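Local atomic coordinates of cytochrome C554 (Nitrosomonas europaea, PDB entry 1FT6), a protein that carries electrons in ammonia oxidation on four covalently bound hemes, accepting them directly from hydroxylamine oxidoreductase. Residues His138-Gly143 with Ala151-Phe156; Ala28-Ser33 with Gly62-Gly67; His181-Gly186 with Glu199-Ala204. All coordinates share one frame; numbering follows the deposited sequence.

Interaction 1: residues His138-Gly143 with Ala151-Phe156. With HEC (heme c), chain E.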
loop_
_atom_site.group_PDB
_atom_site.type_symbol
_atom_site.label_atom_id
_atom_site.label_comp_id
_atom_site.label_asym_id
_atom_site.label_seq_id
_atom_site.Cartn_x
_atom_site.Cartn_y
_atom_site.Cartn_z
ATOM N N HIS A 138 -6.117 -5.082 -6.869
ATOM C CA HIS A 138 -7.160 -4.521 -7.708
ATOM C C HIS A 138 -7.505 -5.245 -9.007
ATOM O O HIS A 138 -8.673 -5.198 -9.446
ATOM C CB HIS A 138 -6.793 -3.071 -8.068
ATOM C CG HIS A 138 -6.996 -2.118 -6.948
ATOM N ND1 HIS A 138 -8.168 -1.429 -6.712
ATOM C CD2 HIS A 138 -6.144 -1.781 -5.942
ATOM C CE1 HIS A 138 -7.997 -0.721 -5.599
ATOM N NE2 HIS A 138 -6.787 -0.924 -5.133
ATOM N N LEU A 139 -6.513 -5.862 -9.625
ATOM C CA LEU A 139 -6.727 -6.580 -10.899
ATOM C C LEU A 139 -6.640 -8.087 -10.719
ATOM O O LEU A 139 -6.399 -8.829 -11.680
ATOM C CB LEU A 139 -5.691 -6.134 -11.926
ATOM C CG LEU A 139 -5.925 -4.649 -12.233
ATOM C CD1 LEU A 139 -4.880 -4.220 -13.250
ATOM C CD2 LEU A 139 -7.336 -4.393 -12.756
ATOM N N ASN A 140 -6.832 -8.557 -9.480
ATOM C CA ASN A 140 -6.745 -9.985 -9.221
ATOM C C ASN A 140 -8.123 -10.656 -9.365
ATOM O O ASN A 140 -8.778 -10.953 -8.378
ATOM C CB ASN A 140 -6.201 -10.257 -7.828
ATOM C CG ASN A 140 -5.823 -11.712 -7.642
ATOM O OD1 ASN A 140 -5.009 -12.229 -8.378
ATOM N ND2 ASN A 140 -6.442 -12.385 -6.681
ATOM N N TYR A 141 -8.583 -10.833 -10.605
ATOM C CA TYR A 141 -9.860 -11.503 -10.824
ATOM C C TYR A 141 -9.699 -12.343 -12.080
ATOM O O TYR A 141 -8.773 -12.132 -12.871
ATOM C CB TYR A 141 -11.031 -10.500 -10.942
ATOM C CG TYR A 141 -10.870 -9.418 -11.982
ATOM C CD1 TYR A 141 -11.294 -9.606 -13.308
ATOM C CD2 TYR A 141 -10.376 -8.169 -11.611
ATOM C CE1 TYR A 141 -11.228 -8.561 -14.241
ATOM C CE2 TYR A 141 -10.305 -7.128 -12.528
ATOM C CZ TYR A 141 -10.728 -7.327 -13.827
ATOM O OH TYR A 141 -10.626 -6.259 -14.686
ATOM N N GLU A 142 -10.596 -13.300 -12.273
ATOM C CA GLU A 142 -10.456 -14.182 -13.419
ATOM C C GLU A 142 -10.544 -13.456 -14.733
ATOM O O GLU A 142 -11.442 -12.636 -14.935
ATOM C CB GLU A 142 -11.514 -15.279 -13.383
ATOM C CG GLU A 142 -10.914 -16.650 -13.358
ATOM C CD GLU A 142 -11.963 -17.733 -13.493
ATOM O OE1 GLU A 142 -13.116 -17.493 -13.083
ATOM O OE2 GLU A 142 -11.636 -18.816 -14.011
ATOM N N GLY A 143 -9.619 -13.795 -15.622
ATOM C CA GLY A 143 -9.580 -13.188 -16.940
ATOM C C GLY A 143 -9.201 -11.722 -16.954
ATOM O O GLY A 143 -9.427 -11.030 -17.941
ATOM N N ALA A 151 -6.674 -17.161 -7.475
ATOM C CA ALA A 151 -7.618 -17.119 -6.381
ATOM C C ALA A 151 -6.921 -17.048 -5.042
ATOM O O ALA A 151 -5.769 -17.486 -4.921
ATOM C CB ALA A 151 -8.518 -18.332 -6.434
ATOM N N PRO A 152 -7.600 -16.467 -4.022
ATOM C CA PRO A 152 -8.954 -15.903 -4.113
ATOM C C PRO A 152 -8.980 -14.584 -4.877
ATOM O O PRO A 152 -8.048 -13.795 -4.785
ATOM C CB PRO A 152 -9.378 -15.724 -2.647
ATOM C CG PRO A 152 -8.077 -15.596 -1.900
ATOM C CD PRO A 152 -7.035 -16.348 -2.666
ATOM N N TYR A 153 -10.065 -14.357 -5.620
ATOM C CA TYR A 153 -10.232 -13.149 -6.439
ATOM C C TYR A 153 -11.039 -12.097 -5.730
ATOM O O TYR A 153 -11.845 -12.403 -4.852
ATOM C CB TYR A 153 -10.980 -13.512 -7.749
ATOM C CG TYR A 153 -10.288 -14.558 -8.576
ATOM C CD1 TYR A 153 -10.895 -15.795 -8.813
ATOM C CD2 TYR A 153 -9.041 -14.305 -9.158
ATOM C CE1 TYR A 153 -10.271 -16.751 -9.615
ATOM C CE2 TYR A 153 -8.420 -15.248 -9.956
ATOM C CZ TYR A 153 -9.045 -16.470 -10.177
ATOM O OH TYR A 153 -8.420 -17.427 -10.947
ATOM N N THR A 154 -10.886 -10.853 -6.153
ATOM C CA THR A 154 -11.661 -9.780 -5.562
ATOM C C THR A 154 -13.060 -9.866 -6.139
ATOM O O THR A 154 -13.228 -10.161 -7.321
ATOM C CB THR A 154 -11.088 -8.396 -5.906
ATOM O OG1 THR A 154 -12.022 -7.406 -5.479
ATOM C CG2 THR A 154 -10.895 -8.229 -7.425
ATOM N N PRO A 155 -14.086 -9.713 -5.291
ATOM C CA PRO A 155 -15.490 -9.755 -5.707
ATOM C C PRO A 155 -15.856 -8.509 -6.505
ATOM O O PRO A 155 -16.830 -8.496 -7.253
ATOM C CB PRO A 155 -16.264 -9.764 -4.391
ATOM C CG PRO A 155 -15.263 -10.198 -3.336
ATOM C CD PRO A 155 -13.950 -9.630 -3.824
ATOM N N PHE A 156 -15.050 -7.464 -6.364
ATOM C CA PHE A 156 -15.359 -6.182 -6.992
ATOM C C PHE A 156 -14.660 -5.944 -8.316
ATOM O O PHE A 156 -13.578 -5.366 -8.407
ATOM C CB PHE A 156 -15.126 -5.091 -5.920
ATOM C CG PHE A 156 -15.944 -5.356 -4.675
ATOM C CD1 PHE A 156 -15.424 -6.161 -3.641
ATOM C CD2 PHE A 156 -17.264 -4.943 -4.591
ATOM C CE1 PHE A 156 -16.203 -6.547 -2.567
ATOM C CE2 PHE A 156 -18.067 -5.329 -3.491
ATOM C CZ PHE A 156 -17.530 -6.132 -2.478
HETATM FE FE HEC E . -12.388 -6.698 -0.967
HETATM C CHA HEC E . -13.277 -3.500 -1.939
HETATM C CHB HEC E . -15.423 -6.939 0.748
HETATM C CHC HEC E . -12.131 -10.151 -0.984
HETATM C CHD HEC E . -9.788 -6.574 -3.292
HETATM N NA HEC E . -13.953 -5.460 -0.628
HETATM C C1A HEC E . -14.124 -4.143 -1.042
HETATM C C2A HEC E . -15.298 -3.562 -0.456
HETATM C C3A HEC E . -15.913 -4.539 0.319
HETATM C C4A HEC E . -15.095 -5.693 0.197
HETATM C CMA HEC E . -17.229 -4.416 1.093
HETATM C CAA HEC E . -15.811 -2.144 -0.683
HETATM C CBA HEC E . -16.656 -2.014 -1.968
HETATM C CGA HEC E . -17.277 -0.597 -2.175
HETATM O O1A HEC E . -17.111 0.273 -1.312
HETATM O O2A HEC E . -17.895 -0.354 -3.213
HETATM N NB HEC E . -13.571 -8.227 -0.315
HETATM C C1B HEC E . -14.702 -8.124 0.501
HETATM C C2B HEC E . -15.086 -9.405 0.983
HETATM C C3B HEC E . -14.213 -10.315 0.471
HETATM C C4B HEC E . -13.258 -9.558 -0.330
HETATM C CMB HEC E . -16.270 -9.743 1.923
HETATM C CAB HEC E . -14.201 -11.859 0.687
HETATM C CBB HEC E . -15.465 -12.535 0.135
HETATM N NC HEC E . -11.237 -8.067 -1.941
HETATM C C1C HEC E . -11.161 -9.437 -1.710
HETATM C C2C HEC E . -9.982 -10.034 -2.263
HETATM C C3C HEC E . -9.290 -9.004 -2.851
HETATM C C4C HEC E . -10.091 -7.833 -2.690
HETATM C CMC HEC E . -9.544 -11.508 -2.181
HETATM C CAC HEC E . -7.903 -9.027 -3.503
HETATM C CBC HEC E . -7.603 -10.102 -4.543
HETATM N ND HEC E . -11.685 -5.326 -2.330
HETATM C C1D HEC E . -10.583 -5.421 -3.145
HETATM C C2D HEC E . -10.339 -4.216 -3.865
HETATM C C3D HEC E . -11.328 -3.349 -3.495
HETATM C C4D HEC E . -12.155 -4.046 -2.550
HETATM C CMD HEC E . -9.200 -4.054 -4.906
HETATM C CAD HEC E . -11.539 -1.971 -4.107
HETATM C CBD HEC E . -12.496 -1.876 -5.279
HETATM C CGD HEC E . -12.693 -0.447 -5.785
HETATM O O1D HEC E . -13.292 0.343 -5.100
HETATM O O2D HEC E . -12.250 -0.162 -6.848
HETATM O O HOH W 1 -10.908 -4.294 -8.730
#

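Interaction 2: residues Ala28-Ser33 with Gly62-Gly67. With HEC (heme c), chain E; DTN (dithionite), chain H.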
loop_
_atom_site.group_PDB
_atom_site.type_symbol
_atom_site.label_atom_id
_atom_site.label_comp_id
_atom_site.label_asym_id
_atom_site.label_seq_id
_atom_site.Cartn_x
_atom_site.Cartn_y
_atom_site.Cartn_z
ATOM N N ALA A 28 -6.799 2.653 4.678
ATOM C CA ALA A 28 -6.614 2.568 6.135
ATOM C C ALA A 28 -7.784 1.863 6.821
ATOM O O ALA A 28 -7.615 1.227 7.850
ATOM C CB ALA A 28 -6.460 4.008 6.752
ATOM N N LYS A 29 -8.965 2.008 6.247
ATOM C CA LYS A 29 -10.169 1.396 6.809
ATOM C C LYS A 29 -10.628 0.127 6.092
ATOM O O LYS A 29 -11.772 -0.313 6.294
ATOM C CB LYS A 29 -11.303 2.404 6.769
ATOM C CG LYS A 29 -10.893 3.792 7.207
ATOM C CD LYS A 29 -11.948 4.799 6.738
ATOM C CE LYS A 29 -11.316 6.091 6.276
ATOM N NZ LYS A 29 -12.350 7.156 6.146
ATOM N N ALA A 30 -9.747 -0.467 5.293
ATOM C CA ALA A 30 -10.068 -1.676 4.528
ATOM C C ALA A 30 -10.642 -2.807 5.367
ATOM O O ALA A 30 -11.509 -3.562 4.904
ATOM C CB ALA A 30 -8.835 -2.173 3.807
ATOM N N MET A 31 -10.151 -2.979 6.583
ATOM C CA MET A 31 -10.707 -4.068 7.366
ATOM C C MET A 31 -12.138 -3.772 7.835
ATOM O O MET A 31 -12.918 -4.728 8.063
ATOM C CB MET A 31 -9.790 -4.380 8.564
ATOM C CG MET A 31 -10.318 -5.501 9.477
ATOM S SD MET A 31 -10.326 -7.132 8.653
ATOM C CE MET A 31 -8.816 -7.247 7.980
ATOM N N GLU A 32 -12.522 -2.493 7.973
ATOM C CA GLU A 32 -13.888 -2.189 8.431
ATOM C C GLU A 32 -14.904 -2.707 7.411
ATOM O O GLU A 32 -16.031 -3.095 7.792
ATOM C CB GLU A 32 -14.145 -0.675 8.608
ATOM C CG GLU A 32 -13.142 0.027 9.454
ATOM C CD GLU A 32 -13.129 -0.486 10.874
ATOM O OE1 GLU A 32 -12.018 -0.609 11.452
ATOM O OE2 GLU A 32 -14.224 -0.764 11.415
ATOM N N SER A 33 -14.502 -2.727 6.140
ATOM C CA SER A 33 -15.387 -3.227 5.061
ATOM C C SER A 33 -15.737 -4.714 5.224
ATOM O O SER A 33 -16.790 -5.178 4.713
ATOM C CB SER A 33 -14.760 -3.017 3.684
ATOM O OG SER A 33 -14.726 -1.638 3.356
ATOM N N GLY A 62 -6.814 -11.116 2.694
ATOM C CA GLY A 62 -5.560 -10.949 2.015
ATOM C C GLY A 62 -5.387 -9.674 1.243
ATOM O O GLY A 62 -4.259 -9.326 0.924
ATOM N N CYS A 63 -6.481 -9.014 0.883
ATOM C CA CYS A 63 -6.334 -7.766 0.115
ATOM C C CYS A 63 -6.760 -6.596 0.965
ATOM O O CYS A 63 -6.886 -5.480 0.475
ATOM C CB CYS A 63 -7.205 -7.796 -1.140
ATOM S SG CYS A 63 -6.652 -9.044 -2.305
ATOM N N HIS A 64 -6.960 -6.841 2.251
ATOM C CA HIS A 64 -7.419 -5.784 3.126
ATOM C C HIS A 64 -6.458 -5.589 4.305
ATOM O O HIS A 64 -6.819 -4.940 5.273
ATOM C CB HIS A 64 -8.800 -6.140 3.640
ATOM C CG HIS A 64 -9.904 -5.999 2.615
ATOM N ND1 HIS A 64 -10.882 -5.037 2.683
ATOM C CD2 HIS A 64 -10.179 -6.738 1.500
ATOM C CE1 HIS A 64 -11.715 -5.190 1.647
ATOM N NE2 HIS A 64 -11.332 -6.203 0.898
ATOM N N VAL A 65 -5.257 -6.155 4.182
ATOM C CA VAL A 65 -4.220 -6.083 5.224
ATOM C C VAL A 65 -2.881 -6.087 4.524
ATOM O O VAL A 65 -2.797 -6.315 3.311
ATOM C CB VAL A 65 -4.247 -7.385 6.128
ATOM C CG1 VAL A 65 -5.647 -7.620 6.708
ATOM C CG2 VAL A 65 -3.843 -8.628 5.246
ATOM N N ASP A 66 -1.810 -5.874 5.296
ATOM C CA ASP A 66 -0.449 -5.910 4.790
ATOM C C ASP A 66 0.212 -7.320 4.797
ATOM O O ASP A 66 0.225 -7.997 5.835
ATOM C CB ASP A 66 0.489 -5.051 5.675
ATOM C CG ASP A 66 0.244 -3.542 5.553
ATOM O OD1 ASP A 66 0.459 -2.831 6.588
ATOM O OD2 ASP A 66 -0.140 -3.072 4.448
ATOM N N GLY A 67 0.757 -7.720 3.655
ATOM C CA GLY A 67 1.556 -8.943 3.537
ATOM C C GLY A 67 0.955 -10.285 3.869
ATOM O O GLY A 67 1.646 -11.188 4.365
HETATM FE FE HEC E . -12.388 -6.698 -0.967
HETATM C CHA HEC E . -13.277 -3.500 -1.939
HETATM C CHB HEC E . -15.423 -6.939 0.748
HETATM C CHC HEC E . -12.131 -10.151 -0.984
HETATM C CHD HEC E . -9.788 -6.574 -3.292
HETATM N NA HEC E . -13.953 -5.460 -0.628
HETATM C C1A HEC E . -14.124 -4.143 -1.042
HETATM C C2A HEC E . -15.298 -3.562 -0.456
HETATM C C3A HEC E . -15.913 -4.539 0.319
HETATM C C4A HEC E . -15.095 -5.693 0.197
HETATM C CMA HEC E . -17.229 -4.416 1.093
HETATM C CAA HEC E . -15.811 -2.144 -0.683
HETATM C CBA HEC E . -16.656 -2.014 -1.968
HETATM C CGA HEC E . -17.277 -0.597 -2.175
HETATM O O1A HEC E . -17.111 0.273 -1.312
HETATM O O2A HEC E . -17.895 -0.354 -3.213
HETATM N NB HEC E . -13.571 -8.227 -0.315
HETATM C C1B HEC E . -14.702 -8.124 0.501
HETATM C C2B HEC E . -15.086 -9.405 0.983
HETATM C C3B HEC E . -14.213 -10.315 0.471
HETATM C C4B HEC E . -13.258 -9.558 -0.330
HETATM C CMB HEC E . -16.270 -9.743 1.923
HETATM C CAB HEC E . -14.201 -11.859 0.687
HETATM C CBB HEC E . -15.465 -12.535 0.135
HETATM N NC HEC E . -11.237 -8.067 -1.941
HETATM C C1C HEC E . -11.161 -9.437 -1.710
HETATM C C2C HEC E . -9.982 -10.034 -2.263
HETATM C C3C HEC E . -9.290 -9.004 -2.851
HETATM C C4C HEC E . -10.091 -7.833 -2.690
HETATM C CMC HEC E . -9.544 -11.508 -2.181
HETATM C CAC HEC E . -7.903 -9.027 -3.503
HETATM C CBC HEC E . -7.603 -10.102 -4.543
HETATM N ND HEC E . -11.685 -5.326 -2.330
HETATM C C1D HEC E . -10.583 -5.421 -3.145
HETATM C C2D HEC E . -10.339 -4.216 -3.865
HETATM C C3D HEC E . -11.328 -3.349 -3.495
HETATM C C4D HEC E . -12.155 -4.046 -2.550
HETATM C CMD HEC E . -9.200 -4.054 -4.906
HETATM C CAD HEC E . -11.539 -1.971 -4.107
HETATM C CBD HEC E . -12.496 -1.876 -5.279
HETATM C CGD HEC E . -12.693 -0.447 -5.785
HETATM O O1D HEC E . -13.292 0.343 -5.100
HETATM O O2D HEC E . -12.250 -0.162 -6.848
HETATM S S1 DTN H . -2.991 -10.416 -2.286
HETATM O O1 DTN H . -2.516 -9.039 -1.901
HETATM O O2 DTN H . -3.681 -10.625 -3.618
HETATM S S2 DTN H . -2.136 -12.055 -1.365
HETATM O O3 DTN H . -2.541 -13.441 -1.778
HETATM O O4 DTN H . -0.884 -11.859 -0.559
#

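Interaction 3: residues His181-Gly186 with Glu199-Ala204. With HEC (heme c), chain F.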
loop_
_atom_site.group_PDB
_atom_site.type_symbol
_atom_site.label_atom_id
_atom_site.label_comp_id
_atom_site.label_asym_id
_atom_site.label_seq_id
_atom_site.Cartn_x
_atom_site.Cartn_y
_atom_site.Cartn_z
ATOM N N HIS A 181 0.897 14.120 -0.906
ATOM C CA HIS A 181 2.340 14.080 -1.083
ATOM C C HIS A 181 2.947 15.311 -0.438
ATOM O O HIS A 181 2.374 16.406 -0.524
ATOM C CB HIS A 181 2.665 14.016 -2.565
ATOM C CG HIS A 181 2.259 12.717 -3.173
ATOM N ND1 HIS A 181 2.827 11.521 -2.786
ATOM C CD2 HIS A 181 1.250 12.401 -4.020
ATOM C CE1 HIS A 181 2.182 10.527 -3.367
ATOM N NE2 HIS A 181 1.220 11.033 -4.120
ATOM N N TYR A 182 4.082 15.128 0.214
ATOM C CA TYR A 182 4.767 16.236 0.895
ATOM C C TYR A 182 6.169 16.352 0.346
ATOM O O TYR A 182 6.747 15.376 -0.110
ATOM C CB TYR A 182 4.773 16.008 2.408
ATOM C CG TYR A 182 3.363 15.991 2.959
ATOM C CD1 TYR A 182 2.577 14.820 2.899
ATOM C CD2 TYR A 182 2.793 17.141 3.533
ATOM C CE1 TYR A 182 1.279 14.806 3.393
ATOM C CE2 TYR A 182 1.480 17.130 4.031
ATOM C CZ TYR A 182 0.734 15.961 3.953
ATOM O OH TYR A 182 -0.571 15.932 4.392
ATOM N N LYS A 183 6.707 17.573 0.349
ATOM C CA LYS A 183 8.046 17.802 -0.185
ATOM C C LYS A 183 9.146 17.016 0.538
ATOM O O LYS A 183 9.124 16.901 1.766
ATOM C CB LYS A 183 8.382 19.300 -0.124
ATOM C CG LYS A 183 9.479 19.710 -1.098
ATOM C CD LYS A 183 8.964 19.785 -2.536
ATOM C CE LYS A 183 7.858 20.837 -2.682
ATOM N NZ LYS A 183 7.699 21.328 -4.099
ATOM N N LEU A 184 10.084 16.466 -0.237
ATOM C CA LEU A 184 11.236 15.732 0.308
ATOM C C LEU A 184 12.433 16.690 0.293
ATOM O O LEU A 184 12.467 17.610 -0.538
ATOM C CB LEU A 184 11.579 14.543 -0.569
ATOM C CG LEU A 184 10.517 13.420 -0.506
ATOM C CD1 LEU A 184 10.657 12.526 -1.740
ATOM C CD2 LEU A 184 10.699 12.619 0.755
ATOM N N GLU A 185 13.386 16.494 1.204
ATOM C CA GLU A 185 14.585 17.339 1.243
ATOM C C GLU A 185 15.526 16.870 0.153
ATOM O O GLU A 185 16.384 17.626 -0.300
ATOM C CB GLU A 185 15.309 17.231 2.593
ATOM C CG GLU A 185 14.612 17.833 3.782
ATOM C CD GLU A 185 14.049 19.214 3.483
ATOM O OE1 GLU A 185 14.723 19.977 2.753
ATOM O OE2 GLU A 185 12.935 19.528 3.970
ATOM N N GLY A 186 15.408 15.611 -0.257
ATOM C CA GLY A 186 16.262 15.117 -1.322
ATOM C C GLY A 186 17.366 14.171 -0.887
ATOM O O GLY A 186 18.396 14.066 -1.566
ATOM N N GLU A 199 6.739 14.850 -10.734
ATOM C CA GLU A 199 5.428 15.485 -10.845
ATOM C C GLU A 199 4.799 15.630 -9.463
ATOM O O GLU A 199 4.290 16.703 -9.102
ATOM C CB GLU A 199 4.487 14.660 -11.749
ATOM C CG GLU A 199 2.995 15.032 -11.555
ATOM C CD GLU A 199 2.068 14.205 -12.419
ATOM O OE1 GLU A 199 2.568 13.482 -13.294
ATOM O OE2 GLU A 199 0.836 14.278 -12.213
ATOM N N PHE A 200 4.825 14.561 -8.650
ATOM C CA PHE A 200 4.228 14.647 -7.322
ATOM C C PHE A 200 4.991 15.623 -6.408
ATOM O O PHE A 200 4.392 16.299 -5.581
ATOM C CB PHE A 200 4.215 13.258 -6.609
ATOM C CG PHE A 200 3.245 12.255 -7.192
ATOM C CD1 PHE A 200 3.174 10.965 -6.658
ATOM C CD2 PHE A 200 2.370 12.604 -8.228
ATOM C CE1 PHE A 200 2.249 10.043 -7.138
ATOM C CE2 PHE A 200 1.443 11.693 -8.718
ATOM C CZ PHE A 200 1.375 10.413 -8.175
ATOM N N GLN A 201 6.313 15.682 -6.539
ATOM C CA GLN A 201 7.089 16.579 -5.657
ATOM C C GLN A 201 6.891 18.044 -6.076
ATOM O O GLN A 201 6.864 18.936 -5.226
ATOM C CB GLN A 201 8.584 16.226 -5.705
ATOM C CG GLN A 201 8.973 15.068 -4.828
ATOM C CD GLN A 201 8.667 15.340 -3.389
ATOM O OE1 GLN A 201 9.236 16.250 -2.770
ATOM N NE2 GLN A 201 7.748 14.547 -2.821
ATOM N N ALA A 202 6.726 18.285 -7.369
ATOM C CA ALA A 202 6.550 19.675 -7.825
ATOM C C ALA A 202 5.230 20.234 -7.314
ATOM O O ALA A 202 5.108 21.422 -7.001
ATOM C CB ALA A 202 6.631 19.752 -9.365
ATOM N N SER A 203 4.237 19.361 -7.192
ATOM C CA SER A 203 2.929 19.768 -6.718
ATOM C C SER A 203 2.697 19.478 -5.236
ATOM O O SER A 203 1.619 19.734 -4.733
ATOM C CB SER A 203 1.844 19.063 -7.552
ATOM O OG SER A 203 2.176 19.081 -8.939
ATOM N N ALA A 204 3.703 18.955 -4.538
ATOM C CA ALA A 204 3.575 18.588 -3.123
ATOM C C ALA A 204 3.340 19.692 -2.117
ATOM O O ALA A 204 3.765 20.833 -2.317
ATOM C CB ALA A 204 4.809 17.791 -2.670
HETATM FE FE HEC F . 3.430 6.314 0.456
HETATM C CHA HEC F . 5.236 8.359 -1.521
HETATM C CHB HEC F . 5.246 7.375 3.198
HETATM C CHC HEC F . 1.445 4.434 2.495
HETATM C CHD HEC F . 1.875 5.007 -2.273
HETATM N NA HEC F . 4.943 7.619 0.756
HETATM C C1A HEC F . 5.548 8.373 -0.168
HETATM C C2A HEC F . 6.617 9.191 0.423
HETATM C C3A HEC F . 6.644 8.871 1.784
HETATM C C4A HEC F . 5.582 7.903 1.973
HETATM C CMA HEC F . 7.534 9.375 2.921
HETATM C CAA HEC F . 7.524 10.200 -0.389
HETATM C CBA HEC F . 7.074 11.655 -0.160
HETATM C CGA HEC F . 5.600 11.938 -0.494
HETATM O O1A HEC F . 5.226 11.671 -1.631
HETATM O O2A HEC F . 4.847 12.396 0.404
HETATM N NB HEC F . 3.379 5.954 2.383
HETATM C C1B HEC F . 4.199 6.449 3.429
HETATM C C2B HEC F . 3.811 5.961 4.728
HETATM C C3B HEC F . 2.739 5.141 4.545
HETATM C C4B HEC F . 2.461 5.161 3.105
HETATM C CMB HEC F . 4.433 6.317 6.115
HETATM C CAB HEC F . 1.922 4.342 5.580
HETATM C CBB HEC F . 1.128 5.202 6.604
HETATM N NC HEC F . 1.934 5.014 0.159
HETATM C C1C HEC F . 1.236 4.344 1.114
HETATM C C2C HEC F . 0.267 3.450 0.534
HETATM C C3C HEC F . 0.447 3.522 -0.802
HETATM C C4C HEC F . 1.473 4.554 -1.025
HETATM C CMC HEC F . -0.730 2.535 1.328
HETATM C CAC HEC F . -0.251 2.670 -1.911
HETATM C CBC HEC F . -1.770 2.815 -1.904
HETATM N ND HEC F . 3.459 6.678 -1.442
HETATM C C1D HEC F . 2.809 6.030 -2.480
HETATM C C2D HEC F . 3.210 6.522 -3.780
HETATM C C3D HEC F . 4.131 7.493 -3.532
HETATM C C4D HEC F . 4.277 7.560 -2.130
HETATM C CMD HEC F . 2.697 5.981 -5.128
HETATM C CAD HEC F . 4.983 8.230 -4.590
HETATM C CBD HEC F . 6.362 7.674 -4.875
HETATM C CGD HEC F . 7.383 8.749 -5.330
HETATM O O1D HEC F . 8.579 8.444 -5.287
HETATM O O2D HEC F . 6.970 9.878 -5.737
#

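Interaction 1: residues His138-Gly143 with Ala151-Phe156
Asn140 O and Thr154 N form the one hydrogen bond between the two segments, at 3.1 Å and fairly straight (160° at the hydrogen). The same oxygen lies at the edge of the Tyr153 ring, close to its plane, and Tyr153 CA makes a CA-H...O contact with it. This is the tight part: Tyr141 CA sits 3.4 Å from Tyr153 CD2, and Glu142 N lies above one ring face while Ala151 N lies above the opposite one. Asn140 is the centre of an inverse gamma turn, just beyond the CXXCH heme-binding motif that ends at His138, an axial ligand of heme 4; Asn140 ND2 bonds to Lys150 O. Thr154 opens an ST turn, its OG1 accepting from Phe156 N at 3.2 Å. With OG1 anti to the backbone nitrogen (chi1 171°), it faces the chain E heme, 3.2 Å from CHD. Phe156 CE1 comes within 3.1 Å of heme C4A, on the side away from His64. A water donates to both His138 O and Phe156 O. Toward solvent the contact thins out: exposed Glu142 merely lays its CG 3.6 Å from Tyr153 OH.

Interaction 2: residues Ala28-Ser33 with Gly62-Gly67
Ala30 meets His64 through backbone and side chain at once. Its O accepts from His64 ND1 at 2.7 Å, 158° at the hydrogen; the oxygen lies near the imidazole plane, whereas the donor stands about 50° out of the carbonyl plane and so is not on a lone pair. Its CB, directed at the other segment, packs 3.7 Å from ND1 and also meets His64 O. The same carbonyl also receives a weak bond from Ser33 N. Next along, Met31 starts with CG anti to the backbone nitrogen (chi1 178°) and then bends at both following torsions, which bring CE to Val65 CG1 at 3.4 Å, tighter than usual for two carbons; CE also approaches His64 O. Ser33 turns its CB toward the ring, 4.3 Å from His64 CE1 and against methyl CMA of the chain E heme, while its OG bonds to a propionate oxygen of another heme. With ND1 held, the imidazole is hindered from turning, and NE2 binds the iron of the chain E heme at 2.2 Å. The carbonyl would probably make the ring a somewhat stronger electron donor to the metal. Cys63 SG is covalently joined to CAC of that heme, and a bound dithionite lies near Cys63 and Gly62. Cys60, Cys63 and His64 make up the CXXCH motif of heme 2, with the axial histidine oriented by a backbone carbonyl, as is common in c-type cytochromes.

Interaction 3: residues His181-Gly186 with Glu199-Ala204
Gln201 and the loop residues Tyr182 and Leu184 are joined by two hydrogen bonds from one carboxamide. NE2 donates to Tyr182 O at 3.0 Å with a straight 165° at the hydrogen, though it stands well out of that carbonyl's plane, while OE1 accepts from Leu184 N at 2.7 Å. The amide thus engages the two backbone groups flanking Lys183. The bend at chi2 (-60°) folds the side chain back from the helix toward the loop. An alanine here would remove both bonds and is likely to leave Tyr182 O and Leu184 N without these mates, with a gap beside Leu184. A third bond reaches the Gln201 backbone: Lys183, doubly bent, donates from NZ to Gln201 O at 2.8 Å, near the C-terminal end of helix 197-202, where the carbonyl ends would probably favour a positive charge.

The loop begins just after His179, an axial ligand of heme 3, and helix 197-202 packs on it beside a heme propionate. Aromatic contact comes from His181 and Phe200, an offset stack with centroids 4.2 Å apart and planes at 22°; Phe200 CB adds a CH-pi contact over the imidazole face. Heme binding uses the same loop: His181 ND1 and Tyr182 N grip the two oxygens of one propionate of the chain F heme, ND1 to O1A being 2.7 Å and Tyr182 N to O2A 2.8 Å. Ala204 packs its CB against the loop backbone, 3.5 Å from His181 O.

In the fold
Along the chain interaction 2 closes first, then interaction 1, then interaction 3, with none enclosing another. Interactions 1 and 2 have centres about 15 Å apart and share the chain E heme without touching each other: residues 62-67 attach and ligate it on one side, and residues 151-156 cover the opposite side, following helix 131-138. Interaction 3, about 33 Å from interaction 1 and 27 Å from interaction 2 between centres, lies on the other side of the chain's centre, where helix 197-202 braces a loop against the chain F heme. In this fold, nearly devoid of strands, these contacts lie against two of the four hemes, consistent with electron transfer from heme to heme.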